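Local coordinates for FKBP-type peptidyl-prolyl cis-trans isomerase FkpA (Escherichia coli, PDB 1Q6H), which speeds protein folding in the periplasm by catalysing the cis-trans isomerisation of peptide bonds preceding proline, and also acts as a chaperone, at residues E108-E113 with K191-P196; K117-G122 with W177-K182; N145-L150 with F156-T161. All coordinates share one frame; numbering follows the deposited sequence.

Contact 1: residues E108-E113 with K191-P196; sequences EKFAKE and KLVIPP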
loop_
_atom_site.group_PDB
_atom_site.type_symbol
_atom_site.label_atom_id
_atom_site.label_comp_id
_atom_site.label_asym_id
_atom_site.label_seq_id
_atom_site.Cartn_x
_atom_site.Cartn_y
_atom_site.Cartn_z
ATOM N N GLU A 108 -32.857 -7.253 28.435
ATOM C CA GLU A 108 -34.218 -7.363 28.953
ATOM C C GLU A 108 -34.423 -8.593 29.823
ATOM O O GLU A 108 -35.037 -8.516 30.858
ATOM C CB GLU A 108 -35.214 -7.351 27.813
ATOM C CG GLU A 108 -35.334 -5.986 27.158
ATOM C CD GLU A 108 -36.112 -4.989 27.997
ATOM O OE1 GLU A 108 -37.301 -5.273 28.276
ATOM O OE2 GLU A 108 -35.548 -3.917 28.359
ATOM N N LYS A 109 -33.884 -9.716 29.397
ATOM C CA LYS A 109 -33.943 -10.919 30.186
ATOM C C LYS A 109 -33.143 -10.736 31.510
ATOM O O LYS A 109 -33.666 -10.976 32.588
ATOM C CB LYS A 109 -33.406 -12.089 29.369
ATOM C CG LYS A 109 -33.625 -13.455 29.996
ATOM C CD LYS A 109 -33.028 -14.547 29.118
ATOM C CE LYS A 109 -32.824 -15.846 29.884
ATOM N NZ LYS A 109 -34.085 -16.369 30.457
ATOM N N PHE A 110 -31.897 -10.275 31.426
ATOM C CA PHE A 110 -31.050 -10.113 32.600
ATOM C C PHE A 110 -31.663 -9.153 33.593
ATOM O O PHE A 110 -31.632 -9.397 34.818
ATOM C CB PHE A 110 -29.657 -9.606 32.195
ATOM C CG PHE A 110 -28.728 -9.414 33.352
ATOM C CD1 PHE A 110 -28.417 -10.474 34.175
ATOM C CD2 PHE A 110 -28.192 -8.180 33.628
ATOM C CE1 PHE A 110 -27.595 -10.306 35.232
ATOM C CE2 PHE A 110 -27.354 -8.003 34.699
ATOM C CZ PHE A 110 -27.054 -9.066 35.505
ATOM N N ALA A 111 -32.273 -8.096 33.060
ATOM C CA ALA A 111 -32.829 -7.028 33.879
ATOM C C ALA A 111 -33.980 -7.489 34.794
ATOM O O ALA A 111 -34.259 -6.860 35.805
ATOM C CB ALA A 111 -33.273 -5.864 32.995
ATOM N N LYS A 112 -34.626 -8.579 34.445
ATOM C CA LYS A 112 -35.706 -9.110 35.268
ATOM C C LYS A 112 -35.233 -9.980 36.434
ATOM O O LYS A 112 -35.985 -10.215 37.368
ATOM C CB LYS A 112 -36.658 -9.924 34.402
ATOM C CG LYS A 112 -37.233 -9.110 33.274
ATOM C CD LYS A 112 -38.253 -9.893 32.503
ATOM C CE LYS A 112 -38.508 -9.247 31.135
ATOM N NZ LYS A 112 -39.192 -10.190 30.272
ATOM N N GLU A 113 -33.990 -10.431 36.391
ATOM C CA GLU A 113 -33.442 -11.318 37.418
ATOM C C GLU A 113 -33.289 -10.700 38.792
ATOM O O GLU A 113 -33.158 -9.507 38.938
ATOM C CB GLU A 113 -32.118 -11.886 36.936
ATOM C CG GLU A 113 -32.298 -12.698 35.655
ATOM C CD GLU A 113 -31.022 -13.351 35.160
ATOM O OE1 GLU A 113 -29.978 -13.141 35.794
ATOM O OE2 GLU A 113 -31.063 -14.069 34.140
ATOM N N LYS A 191 -21.720 -5.691 38.432
ATOM C CA LYS A 191 -21.764 -6.163 37.078
ATOM C C LYS A 191 -22.540 -5.133 36.279
ATOM O O LYS A 191 -23.652 -4.691 36.665
ATOM C CB LYS A 191 -22.395 -7.534 37.020
ATOM C CG LYS A 191 -22.645 -8.081 35.635
ATOM C CD LYS A 191 -23.201 -9.518 35.753
ATOM C CE LYS A 191 -23.713 -10.060 34.426
ATOM N NZ LYS A 191 -23.899 -11.562 34.493
ATOM N N LEU A 192 -21.951 -4.708 35.177
ATOM C CA LEU A 192 -22.594 -3.715 34.319
ATOM C C LEU A 192 -22.931 -4.337 32.997
ATOM O O LEU A 192 -22.084 -5.009 32.388
ATOM C CB LEU A 192 -21.673 -2.512 34.091
ATOM C CG LEU A 192 -21.176 -1.781 35.326
ATOM C CD1 LEU A 192 -20.153 -0.744 34.952
ATOM C CD2 LEU A 192 -22.276 -1.139 36.065
ATOM N N VAL A 193 -24.165 -4.122 32.549
ATOM C CA VAL A 193 -24.606 -4.600 31.250
ATOM C C VAL A 193 -24.968 -3.359 30.496
ATOM O O VAL A 193 -25.967 -2.699 30.786
ATOM C CB VAL A 193 -25.721 -5.624 31.366
ATOM C CG1 VAL A 193 -26.209 -6.007 30.035
ATOM C CG2 VAL A 193 -25.178 -6.868 32.068
ATOM N N ILE A 194 -24.067 -2.966 29.611
ATOM C CA ILE A 194 -24.140 -1.634 29.016
ATOM C C ILE A 194 -24.621 -1.649 27.592
ATOM O O ILE A 194 -24.001 -2.305 26.722
ATOM C CB ILE A 194 -22.762 -0.973 29.070
ATOM C CG1 ILE A 194 -22.101 -1.182 30.431
ATOM C CG2 ILE A 194 -22.860 0.470 28.696
ATOM C CD1 ILE A 194 -20.733 -0.497 30.596
ATOM N N PRO A 195 -25.705 -0.930 27.333
ATOM C CA PRO A 195 -26.199 -0.766 25.944
ATOM C C PRO A 195 -25.177 -0.003 25.081
ATOM O O PRO A 195 -24.468 0.848 25.632
ATOM C CB PRO A 195 -27.443 0.104 26.094
ATOM C CG PRO A 195 -27.556 0.483 27.475
ATOM C CD PRO A 195 -26.491 -0.158 28.308
ATOM N N PRO A 196 -25.126 -0.278 23.767
ATOM C CA PRO A 196 -24.194 0.388 22.857
ATOM C C PRO A 196 -24.258 1.899 22.891
ATOM O O PRO A 196 -23.221 2.570 22.756
ATOM C CB PRO A 196 -24.602 -0.104 21.464
ATOM C CG PRO A 196 -25.756 -1.029 21.622
ATOM C CD PRO A 196 -26.013 -1.233 23.077
#

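Contact 2: residues K117-G122 with W177-K182; sequences KTSSTG and WTEGLK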
loop_
_atom_site.group_PDB
_atom_site.type_symbol
_atom_site.label_atom_id
_atom_site.label_comp_id
_atom_site.label_asym_id
_atom_site.label_seq_id
_atom_site.Cartn_x
_atom_site.Cartn_y
_atom_site.Cartn_z
ATOM N N LYS A 117 -30.973 -4.218 38.477
ATOM C CA LYS A 117 -31.708 -2.970 38.303
ATOM C C LYS A 117 -31.442 -2.373 36.938
ATOM O O LYS A 117 -30.435 -2.709 36.286
ATOM C CB LYS A 117 -31.337 -1.980 39.415
ATOM C CG LYS A 117 -31.940 -2.360 40.785
ATOM C CD LYS A 117 -31.400 -1.489 41.889
ATOM C CE LYS A 117 -32.066 -1.817 43.238
ATOM N NZ LYS A 117 -31.369 -1.111 44.358
ATOM N N THR A 118 -32.406 -1.581 36.463
ATOM C CA THR A 118 -32.263 -0.834 35.229
ATOM C C THR A 118 -32.293 0.632 35.601
ATOM O O THR A 118 -33.183 1.069 36.315
ATOM C CB THR A 118 -33.383 -1.181 34.268
ATOM O OG1 THR A 118 -33.321 -2.580 33.935
ATOM C CG2 THR A 118 -33.172 -0.434 32.902
ATOM N N SER A 119 -31.333 1.428 35.140
ATOM C CA SER A 119 -31.366 2.858 35.480
ATOM C C SER A 119 -32.208 3.638 34.495
ATOM O O SER A 119 -32.630 3.113 33.480
ATOM C CB SER A 119 -29.965 3.444 35.457
ATOM O OG SER A 119 -29.571 3.643 34.123
ATOM N N SER A 120 -32.405 4.914 34.789
ATOM C CA SER A 120 -33.098 5.822 33.898
ATOM C C SER A 120 -32.532 5.897 32.484
ATOM O O SER A 120 -33.262 6.227 31.567
ATOM C CB SER A 120 -33.083 7.230 34.492
ATOM O OG SER A 120 -31.761 7.622 34.742
ATOM N N THR A 121 -31.244 5.618 32.327
ATOM C CA THR A 121 -30.569 5.734 31.057
ATOM C C THR A 121 -30.612 4.453 30.291
ATOM O O THR A 121 -30.196 4.410 29.133
ATOM C CB THR A 121 -29.083 6.056 31.273
ATOM O OG1 THR A 121 -28.470 4.936 31.931
ATOM C CG2 THR A 121 -28.885 7.235 32.236
ATOM N N GLY A 122 -31.004 3.383 30.958
ATOM C CA GLY A 122 -31.041 2.087 30.311
ATOM C C GLY A 122 -29.859 1.189 30.655
ATOM O O GLY A 122 -29.790 0.046 30.209
ATOM N N TRP A 177 -19.715 3.318 32.256
ATOM C CA TRP A 177 -18.805 3.165 33.351
ATOM C C TRP A 177 -18.986 4.344 34.286
ATOM O O TRP A 177 -19.050 4.167 35.496
ATOM C CB TRP A 177 -17.345 3.064 32.883
ATOM C CG TRP A 177 -16.864 1.689 32.687
ATOM C CD1 TRP A 177 -17.050 0.912 31.599
ATOM C CD2 TRP A 177 -16.090 0.918 33.596
ATOM N NE1 TRP A 177 -16.443 -0.311 31.770
ATOM C CE2 TRP A 177 -15.829 -0.321 32.986
ATOM C CE3 TRP A 177 -15.615 1.135 34.882
ATOM C CZ2 TRP A 177 -15.111 -1.327 33.611
ATOM C CZ3 TRP A 177 -14.895 0.149 35.499
ATOM C CH2 TRP A 177 -14.647 -1.074 34.864
ATOM N N THR A 178 -19.008 5.540 33.719
ATOM C CA THR A 178 -19.191 6.750 34.500
ATOM C C THR A 178 -20.407 6.670 35.424
ATOM O O THR A 178 -20.317 6.980 36.599
ATOM C CB THR A 178 -19.360 7.939 33.570
ATOM O OG1 THR A 178 -18.190 8.091 32.754
ATOM C CG2 THR A 178 -19.464 9.237 34.383
ATOM N N GLU A 179 -21.540 6.274 34.868
ATOM C CA GLU A 179 -22.756 6.099 35.643
ATOM C C GLU A 179 -22.696 4.885 36.553
ATOM O O GLU A 179 -23.047 4.967 37.726
ATOM C CB GLU A 179 -23.924 5.890 34.684
ATOM C CG GLU A 179 -25.252 5.587 35.343
ATOM C CD GLU A 179 -26.345 5.296 34.324
ATOM O OE1 GLU A 179 -26.112 5.396 33.056
ATOM O OE2 GLU A 179 -27.451 4.971 34.797
ATOM N N GLY A 180 -22.313 3.755 35.992
ATOM C CA GLY A 180 -22.332 2.496 36.716
ATOM C C GLY A 180 -21.580 2.493 38.026
ATOM O O GLY A 180 -22.096 2.027 39.044
ATOM N N LEU A 181 -20.360 3.024 38.024
ATOM C CA LEU A 181 -19.515 2.951 39.215
ATOM C C LEU A 181 -20.048 3.824 40.331
ATOM O O LEU A 181 -19.759 3.603 41.504
ATOM C CB LEU A 181 -18.062 3.306 38.883
ATOM C CG LEU A 181 -17.336 2.362 37.938
ATOM C CD1 LEU A 181 -15.880 2.868 37.721
ATOM C CD2 LEU A 181 -17.326 0.937 38.501
ATOM N N LYS A 182 -20.906 4.771 40.003
ATOM C CA LYS A 182 -21.499 5.589 41.068
ATOM C C LYS A 182 -22.475 4.793 41.961
ATOM O O LYS A 182 -22.951 5.305 42.990
ATOM C CB LYS A 182 -22.215 6.798 40.461
ATOM C CG LYS A 182 -21.280 7.780 39.804
ATOM C CD LYS A 182 -21.983 8.920 39.131
ATOM C CE LYS A 182 -20.942 9.838 38.423
ATOM N NZ LYS A 182 -21.523 10.812 37.545
#

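Contact 3: residues N145-L150 with F156-T161; sequences NYKGTL and FDNSYT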
loop_
_atom_site.group_PDB
_atom_site.type_symbol
_atom_site.label_atom_id
_atom_site.label_comp_id
_atom_site.label_asym_id
_atom_site.label_seq_id
_atom_site.Cartn_x
_atom_site.Cartn_y
_atom_site.Cartn_z
ATOM N N ASN A 145 -10.445 -3.365 38.941
ATOM C CA ASN A 145 -10.138 -4.564 38.237
ATOM C C ASN A 145 -11.440 -4.887 37.499
ATOM O O ASN A 145 -12.545 -4.638 38.004
ATOM C CB ASN A 145 -9.755 -5.689 39.194
ATOM C CG ASN A 145 -8.332 -5.591 39.659
ATOM O OD1 ASN A 145 -7.431 -5.261 38.889
ATOM N ND2 ASN A 145 -8.113 -5.899 40.918
ATOM N N TYR A 146 -11.332 -5.416 36.296
ATOM C CA TYR A 146 -12.530 -5.768 35.583
ATOM C C TYR A 146 -12.268 -6.762 34.519
ATOM O O TYR A 146 -11.144 -6.923 34.071
ATOM C CB TYR A 146 -13.137 -4.546 34.908
ATOM C CG TYR A 146 -12.239 -3.969 33.862
ATOM C CD1 TYR A 146 -11.277 -3.050 34.199
ATOM C CD2 TYR A 146 -12.350 -4.353 32.532
ATOM C CE1 TYR A 146 -10.434 -2.529 33.251
ATOM C CE2 TYR A 146 -11.538 -3.834 31.586
ATOM C CZ TYR A 146 -10.570 -2.921 31.944
ATOM O OH TYR A 146 -9.718 -2.419 30.994
ATOM N N LYS A 147 -13.350 -7.405 34.110
ATOM C CA LYS A 147 -13.348 -8.268 32.954
ATOM C C LYS A 147 -14.510 -7.836 32.050
ATOM O O LYS A 147 -15.643 -7.621 32.530
ATOM C CB LYS A 147 -13.483 -9.701 33.397
ATOM C CG LYS A 147 -13.706 -10.638 32.290
ATOM C CD LYS A 147 -13.732 -12.052 32.799
ATOM C CE LYS A 147 -15.127 -12.540 33.075
ATOM N NZ LYS A 147 -15.112 -14.045 32.919
ATOM N N GLY A 148 -14.223 -7.695 30.757
ATOM C CA GLY A 148 -15.218 -7.274 29.776
ATOM C C GLY A 148 -15.505 -8.331 28.717
ATOM O O GLY A 148 -14.577 -8.790 28.034
ATOM N N THR A 149 -16.771 -8.749 28.605
ATOM C CA THR A 149 -17.182 -9.733 27.611
ATOM C C THR A 149 -18.347 -9.239 26.756
ATOM O O THR A 149 -19.149 -8.411 27.181
ATOM C CB THR A 149 -17.643 -11.051 28.250
ATOM O OG1 THR A 149 -18.703 -10.792 29.168
ATOM C CG2 THR A 149 -16.559 -11.706 29.108
ATOM N N LEU A 150 -18.432 -9.785 25.553
ATOM C CA LEU A 150 -19.540 -9.507 24.669
ATOM C C LEU A 150 -20.612 -10.431 25.179
ATOM O O LEU A 150 -20.339 -11.314 25.985
ATOM C CB LEU A 150 -19.212 -9.778 23.206
ATOM C CG LEU A 150 -17.967 -9.104 22.573
ATOM C CD1 LEU A 150 -17.731 -9.594 21.110
ATOM C CD2 LEU A 150 -18.072 -7.605 22.623
ATOM N N PHE A 156 -13.269 -9.393 25.735
ATOM C CA PHE A 156 -12.581 -8.394 24.926
ATOM C C PHE A 156 -11.549 -7.576 25.714
ATOM O O PHE A 156 -10.666 -6.949 25.120
ATOM C CB PHE A 156 -13.572 -7.491 24.202
ATOM C CG PHE A 156 -14.458 -6.670 25.119
ATOM C CD1 PHE A 156 -14.007 -5.478 25.655
ATOM C CD2 PHE A 156 -15.733 -7.081 25.419
ATOM C CE1 PHE A 156 -14.804 -4.734 26.475
ATOM C CE2 PHE A 156 -16.536 -6.331 26.246
ATOM C CZ PHE A 156 -16.082 -5.158 26.766
ATOM N N ASP A 157 -11.639 -7.595 27.043
ATOM C CA ASP A 157 -10.682 -6.866 27.883
ATOM C C ASP A 157 -10.712 -7.482 29.277
ATOM O O ASP A 157 -11.782 -7.883 29.754
ATOM C CB ASP A 157 -11.032 -5.378 27.890
ATOM C CG ASP A 157 -9.959 -4.495 28.537
ATOM O OD1 ASP A 157 -8.843 -4.943 28.865
ATOM O OD2 ASP A 157 -10.308 -3.221 28.734
ATOM N N ASN A 158 -9.550 -7.578 29.924
ATOM C CA ASN A 158 -9.424 -8.254 31.229
ATOM C C ASN A 158 -8.205 -7.709 31.962
ATOM O O ASN A 158 -7.077 -8.139 31.720
ATOM C CB ASN A 158 -9.283 -9.763 31.012
ATOM C CG ASN A 158 -9.230 -10.566 32.312
ATOM O OD1 ASN A 158 -8.892 -10.055 33.376
ATOM N ND2 ASN A 158 -9.540 -11.873 32.201
ATOM N N SER A 159 -8.433 -6.760 32.863
ATOM C CA SER A 159 -7.327 -6.097 33.560
ATOM C C SER A 159 -6.419 -7.031 34.353
ATOM O O SER A 159 -5.210 -6.785 34.483
ATOM C CB SER A 159 -7.896 -5.036 34.499
ATOM O OG SER A 159 -8.590 -5.641 35.588
ATOM N N TYR A 160 -7.009 -8.093 34.898
ATOM C CA TYR A 160 -6.315 -9.019 35.777
ATOM C C TYR A 160 -5.128 -9.575 35.041
ATOM O O TYR A 160 -4.037 -9.764 35.600
ATOM C CB TYR A 160 -7.253 -10.175 36.205
ATOM C CG TYR A 160 -8.478 -9.760 37.020
ATOM C CD1 TYR A 160 -8.394 -9.622 38.394
ATOM C CD2 TYR A 160 -9.716 -9.510 36.411
ATOM C CE1 TYR A 160 -9.486 -9.240 39.148
ATOM C CE2 TYR A 160 -10.819 -9.119 37.155
ATOM C CZ TYR A 160 -10.694 -8.994 38.529
ATOM O OH TYR A 160 -11.755 -8.615 39.325
ATOM N N THR A 161 -5.326 -9.811 33.756
ATOM C CA THR A 161 -4.259 -10.382 32.966
ATOM C C THR A 161 -3.111 -9.414 32.808
ATOM O O THR A 161 -2.010 -9.840 32.439
ATOM C CB THR A 161 -4.740 -10.773 31.581
ATOM O OG1 THR A 161 -5.104 -9.598 30.863
ATOM C CG2 THR A 161 -5.993 -11.641 31.638
#

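Contact 1: residues E108-E113 with K191-P196
The phenyl ring of F110 is the flat group of this contact, and the side chains of K191 and V193 divide its outer rim between them. Both approach it obliquely. V193 brings one methyl: CG2 sits 3.6 Å from both CD2 and CE2 of F110, touching that side of the ring along a whole bond. K191 takes the far end with its aliphatic part, CE lying 3.6 Å from F110 CZ and CD 3.9 Å from the same atom. The lysine tip carries on past the ring, leaving NZ 4.0 Å from F110 CE1.

Two torsions set this up. F110 holds CG trans to its backbone N (chi1 180°), which sends the ring off the helix toward the strand, and K191 is stretched out all along its length, meeting the ring from the opposite direction. K191 and V193 project from the same side of the strand, while L192 between them turns to the other side. No hydrogen bond links the two segments; the grip is apolar. E113 OE1 stands 6.4 Å from K191 NZ, too far for a salt bridge; the opposite charges may still attract each other weakly across that distance.

Helix 70-112, the long helix running in from the N-terminal part of FkpA, here ends against the FKBP domain. Strand 189-194 lies between strand 124-127 and strand 214-223 in the sheet, V193 pairing with V124 and L192 with F216 through their backbones. F110 also packs on V124 and Q126 of the first neighbour, and R107, one turn back on the helix, touches V193 and P195.

Contact 2: residues K117-G122 with W177-K182
E179 reaches out from its helix to the hydroxyls of S119 and T121. Its CB leaves toward the turn, with CG trans to the backbone N (chi1 176°) and the chain straight beyond it, so CB and CG serve as a stalk that meets neither serine nor threonine closely. CD, at the fork, comes 3.2 Å from T121 OG1. Each carboxylate oxygen then receives one hydroxyl. S119 OG donates to E179 OE2 at 2.6 Å, arriving on the syn side and 16° out of the carboxylate plane. T121 OG1 donates to E179 OE1 at 2.7 Å, on its syn lone pair, and T121 CG2 rests 3.4 Å from that same OE1.

The turn itself organises the two donors. S119 OG accepts from T121 N at 3.2 Å, an ST turn within the type I beta turn that G122 N closes on S119 O at 3.0 Å. T121 OG1 is also hydrogen-bonded to L123 N.

The contact lies at the surface, tying the bend between strands 116-118 and 124-127 to the short helix 175-180. On that helix W177 turns inward against Y146, F168 and F216, probably as the floor of the prolyl pocket, as in other FKBPs.

Contact 3: residues N145-L150 with F156-T161
G148 O is gripped by two successive amides: F156 N at 2.7 Å and, more weakly, D157 N at 3.3 Å. Two residues facing one make this a classic beta bulge. G148 N returns a bond to D157 O at 2.6 Å. The ring of F156 folds back over the glycine, its CG placed between backbone N and carbonyl carbon (chi1 63°), and G148 CA makes a CH-pi contact with its face, 4.1 Å from the centroid.

Farther along, Y146 OH donates a very short bond of 2.5 Å to D157 OD2. The oxygen lies in the plane of the tyrosine ring, at its edge, and the carboxylate stands almost perpendicular (85°) to that ring. S159 secures the tyrosine backbone: its OG accepts from Y146 N at 2.8 Å, its N donates to Y146 O at 3.0 Å, and its CB sits over the ring face.

R162 joins this group, bridging to D157 OD1 and bonding Y146 OH; as in other FKBPs, Y146, F156 and D157 probably line the prolyl pocket. The hairpin of strands 141-150 and 155-158 is antiparallel, strand 214-223 pairs along the other side of 141-150, the ring of Y146 meets W177 edge-to-face, and that of F156 meets F216 with the planes at about 90°.

In the fold
The long helix 70-112 comes in from the N-terminal part and, at its end, opens the widest loop, which contact 1 closes on strand 189-194. A few residues on, the turn after strand 116-118 starts contact 2, closed by helix 175-180. Within that span the hairpin of strands 141-150 and 155-158 forms contact 3, the most local closure. The three are thus concentric, and none cross. Contacts 1 and 2 abut, with L192 packing on G180 and A111 on T118; contact 2 meets contact 3 where W177 touches Y146. Contacts 1 and 3 do not touch, their centres about 17 Å apart, yet both reach the same sheet.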